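Long-range contact in type-iv like pilin ttha1222 (Thermus thermophilus, PDB 5G2F), which is a type IV-like competence pilin whose exact function is unknown but which probably takes part in DNA uptake during natural transformation: residues A[56-64]-A[73-81]. Residues are numbered along the deposited sequence; the frame is centred on the assembly and turned at random.
Sequences NALDYVIEA and KVVYKSSDG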
loop_
_atom_site.group_PDB
_atom_site.type_symbol
_atom_site.label_atom_id
_atom_site.label_comp_id
_atom_site.label_asym_id
_atom_site.label_seq_id
_atom_site.Cartn_x
_atom_site.Cartn_y
_atom_site.Cartn_z
ATOM N N ASN A 56 9.652 4.382 -13.570
ATOM C CA ASN A 56 11.079 4.308 -13.264
ATOM C C ASN A 56 11.190 4.792 -11.808
ATOM O O ASN A 56 10.164 4.954 -11.142
ATOM C CB ASN A 56 11.875 5.125 -14.276
ATOM C CG ASN A 56 11.385 6.560 -14.388
ATOM O OD1 ASN A 56 11.501 7.345 -13.463
ATOM N ND2 ASN A 56 10.833 6.916 -15.567
ATOM N N ALA A 57 12.383 5.063 -11.311
ATOM C CA ALA A 57 12.529 5.507 -9.901
ATOM C C ALA A 57 12.000 6.904 -9.638
ATOM O O ALA A 57 11.809 7.287 -8.504
ATOM C CB ALA A 57 14.000 5.435 -9.507
ATOM N N LEU A 58 11.832 7.709 -10.698
ATOM C CA LEU A 58 11.378 9.070 -10.508
ATOM C C LEU A 58 9.890 9.291 -10.835
ATOM O O LEU A 58 9.265 10.099 -10.183
ATOM C CB LEU A 58 12.154 10.048 -11.385
ATOM C CG LEU A 58 13.655 10.244 -11.141
ATOM C CD1 LEU A 58 14.183 11.248 -12.168
ATOM C CD2 LEU A 58 13.887 10.701 -9.732
ATOM N N ASP A 59 9.371 8.612 -11.840
ATOM C CA ASP A 59 8.109 8.993 -12.472
ATOM C C ASP A 59 7.013 7.988 -12.128
ATOM O O ASP A 59 7.205 6.804 -12.201
ATOM C CB ASP A 59 8.217 9.056 -14.032
ATOM C CG ASP A 59 9.273 10.015 -14.542
ATOM O OD1 ASP A 59 9.522 11.087 -13.908
ATOM O OD2 ASP A 59 9.823 9.667 -15.618
ATOM N N TYR A 60 5.839 8.509 -11.812
ATOM C CA TYR A 60 4.695 7.671 -11.506
ATOM C C TYR A 60 3.451 8.169 -12.226
ATOM O O TYR A 60 3.377 9.337 -12.663
ATOM C CB TYR A 60 4.413 7.618 -9.975
ATOM C CG TYR A 60 4.232 8.940 -9.319
ATOM C CD1 TYR A 60 2.988 9.573 -9.285
ATOM C CD2 TYR A 60 5.301 9.624 -8.789
ATOM C CE1 TYR A 60 2.834 10.816 -8.707
ATOM C CE2 TYR A 60 5.139 10.858 -8.183
ATOM C CZ TYR A 60 3.914 11.443 -8.136
ATOM O OH TYR A 60 3.759 12.720 -7.628
ATOM N N VAL A 61 2.451 7.277 -12.267
ATOM C CA VAL A 61 1.160 7.577 -12.788
ATOM C C VAL A 61 0.138 7.094 -11.783
ATOM O O VAL A 61 0.202 5.929 -11.345
ATOM C CB VAL A 61 0.904 6.852 -14.130
ATOM C CG1 VAL A 61 -0.431 7.277 -14.718
ATOM C CG2 VAL A 61 1.998 7.189 -15.125
ATOM N N ILE A 62 -0.768 7.981 -11.407
ATOM C CA ILE A 62 -1.880 7.605 -10.538
ATOM C C ILE A 62 -3.126 7.466 -11.389
ATOM O O ILE A 62 -3.459 8.385 -12.151
ATOM C CB ILE A 62 -2.152 8.700 -9.468
ATOM C CG1 ILE A 62 -0.889 8.954 -8.636
ATOM C CG2 ILE A 62 -3.324 8.316 -8.599
ATOM C CD1 ILE A 62 -0.900 10.280 -7.899
ATOM N N GLU A 63 -3.836 6.363 -11.228
ATOM C CA GLU A 63 -5.109 6.135 -11.912
ATOM C C GLU A 63 -6.180 5.921 -10.901
ATOM O O GLU A 63 -6.024 5.058 -10.019
ATOM C CB GLU A 63 -5.045 4.871 -12.749
ATOM C CG GLU A 63 -4.146 4.940 -13.957
ATOM C CD GLU A 63 -3.993 3.566 -14.568
ATOM O OE1 GLU A 63 -4.864 3.175 -15.393
ATOM O OE2 GLU A 63 -3.038 2.844 -14.176
ATOM N N ALA A 64 -7.211 6.730 -10.961
ATOM C CA ALA A 64 -8.317 6.580 -10.037
ATOM C C ALA A 64 -9.626 6.439 -10.804
ATOM O O ALA A 64 -9.847 7.156 -11.776
ATOM C CB ALA A 64 -8.364 7.761 -9.096
ATOM N N LYS A 73 -12.746 8.028 -15.021
ATOM C CA LYS A 73 -11.359 7.788 -14.652
ATOM C C LYS A 73 -10.571 9.108 -14.661
ATOM O O LYS A 73 -10.755 9.954 -15.541
ATOM C CB LYS A 73 -10.749 6.805 -15.646
ATOM C CG LYS A 73 -9.536 6.088 -15.096
ATOM C CD LYS A 73 -8.905 5.160 -16.125
ATOM C CE LYS A 73 -7.617 4.556 -15.591
ATOM N NZ LYS A 73 -7.035 3.541 -16.506
ATOM N N VAL A 74 -9.722 9.305 -13.669
ATOM C CA VAL A 74 -8.775 10.391 -13.731
ATOM C C VAL A 74 -7.358 9.848 -13.647
ATOM O O VAL A 74 -7.091 8.864 -12.941
ATOM C CB VAL A 74 -8.979 11.483 -12.695
ATOM C CG1 VAL A 74 -10.296 12.191 -12.984
ATOM C CG2 VAL A 74 -8.953 10.927 -11.300
ATOM N N VAL A 75 -6.452 10.503 -14.379
ATOM C CA VAL A 75 -5.074 10.064 -14.460
ATOM C C VAL A 75 -4.131 11.253 -14.222
ATOM O O VAL A 75 -4.259 12.288 -14.874
ATOM C CB VAL A 75 -4.811 9.459 -15.848
ATOM C CG1 VAL A 75 -3.379 8.978 -15.985
ATOM C CG2 VAL A 75 -5.770 8.337 -16.126
ATOM N N TYR A 76 -3.213 11.107 -13.259
ATOM C CA TYR A 76 -2.152 12.074 -12.988
ATOM C C TYR A 76 -0.834 11.477 -13.400
ATOM O O TYR A 76 -0.529 10.348 -13.023
ATOM C CB TYR A 76 -2.087 12.463 -11.509
ATOM C CG TYR A 76 -1.007 13.442 -11.210
ATOM C CD1 TYR A 76 -1.154 14.795 -11.464
ATOM C CD2 TYR A 76 0.215 13.014 -10.767
ATOM C CE1 TYR A 76 -0.113 15.687 -11.259
ATOM C CE2 TYR A 76 1.228 13.896 -10.480
ATOM C CZ TYR A 76 1.067 15.235 -10.724
ATOM O OH TYR A 76 2.120 16.077 -10.513
ATOM N N LYS A 77 -0.038 12.227 -14.153
ATOM C CA LYS A 77 1.314 11.804 -14.564
ATOM C C LYS A 77 2.317 12.767 -13.953
ATOM O O LYS A 77 2.309 13.987 -14.275
ATOM C CB LYS A 77 1.430 11.815 -16.123
ATOM C CG LYS A 77 0.552 10.725 -16.753
ATOM C CD LYS A 77 0.505 10.773 -18.283
ATOM C CE LYS A 77 -0.526 9.777 -18.767
ATOM N NZ LYS A 77 -0.695 9.785 -20.247
ATOM N N SER A 78 3.198 12.257 -13.109
ATOM C CA SER A 78 4.181 13.127 -12.475
ATOM C C SER A 78 5.186 13.710 -13.458
ATOM O O SER A 78 5.689 14.827 -13.223
ATOM C CB SER A 78 4.954 12.417 -11.357
ATOM O OG SER A 78 5.827 11.413 -11.888
ATOM N N SER A 79 5.431 13.012 -14.572
ATOM C CA SER A 79 6.454 13.460 -15.491
ATOM C C SER A 79 6.086 14.787 -16.153
ATOM O O SER A 79 6.983 15.608 -16.376
ATOM C CB SER A 79 6.781 12.441 -16.597
ATOM O OG SER A 79 5.604 12.049 -17.321
ATOM N N ASP A 80 4.823 14.959 -16.473
ATOM C CA ASP A 80 4.339 16.178 -17.153
ATOM C C ASP A 80 3.388 17.022 -16.323
ATOM O O ASP A 80 2.931 18.097 -16.770
ATOM C CB ASP A 80 3.823 15.874 -18.566
ATOM C CG ASP A 80 2.556 15.056 -18.597
ATOM O OD1 ASP A 80 1.952 14.830 -17.537
ATOM O OD2 ASP A 80 2.141 14.697 -19.746
ATOM N N GLY A 81 3.088 16.542 -15.125
ATOM C CA GLY A 81 2.194 17.230 -14.201
ATOM C C GLY A 81 0.777 17.384 -14.672
ATOM O O GLY A 81 0.045 18.287 -14.218
HETATM O O HOH W 1 8.189 12.603 -12.255
HETATM O O HOH W 2 4.900 10.162 -14.987
#
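Ile62 and Tyr76 form a hydrogen-bonded pair of the antiparallel hairpin made by strands 60-66 and 73-77: Ile62 N donates to Tyr76 O and Tyr76 N to Ile62 O. Ala64 and Val74 repeat the reciprocal pattern; Glu63-Val75 lies between these two pairs and Val61-Lys77 on the other side of Ile62-Tyr76, both non-hydrogen-bonded. Past the strand, Ser78 N still reaches Tyr60 O at 3.0 Å, but the return bond changes acceptor, Tyr60 N giving its hydrogen to Ser78 OG at 2.9 Å, almost straight at 170°. The hydroxyl thus stands in for a backbone carbonyl where strand 73-77 curls into a turn. One water joins Ser78 OG to Asp59 OD1; a second donates to Tyr60 O and accepts from Ser79 N.

Ser78 CB makes a CH-pi contact over one face of the Tyr60 ring, 3.5 Å from its centroid. Tyr60 CG lies between its own N and carbonyl carbon (chi1 55°), which turns the ring back across Ser78. Tyr60 CE1 meets the edge of the Tyr76 ring at CE2, 3.9 Å away, and Ile62 CD1 approaches CD2 of that ring. Tyr60 OH hydrogen-bonds Glu19 OE2. A glycine in place of Tyr60 would probably leave Ser78 CB without the ring it lies against, Tyr76 without one neighbour at its edge and Glu19 without its hydroxyl partner.

On the face carrying Val61, Glu63 and Val75, the CG1 methyls of Val61 and Val75 touch at 3.6 Å. The extended Lys73 chain brings NZ to Glu63 OE1 in a salt bridge whose 2.5 Å length is doubtfully short.

These are the middle strands of the antiparallel sheet in this soluble, C-terminal part of the pilin. Strand 47-54 borders 60-66, strand 82-83 follows 73-77, and helix 3-19 packs on Tyr60 through Ala15 and Leu18 and on Tyr76 through Val11 and Ala15.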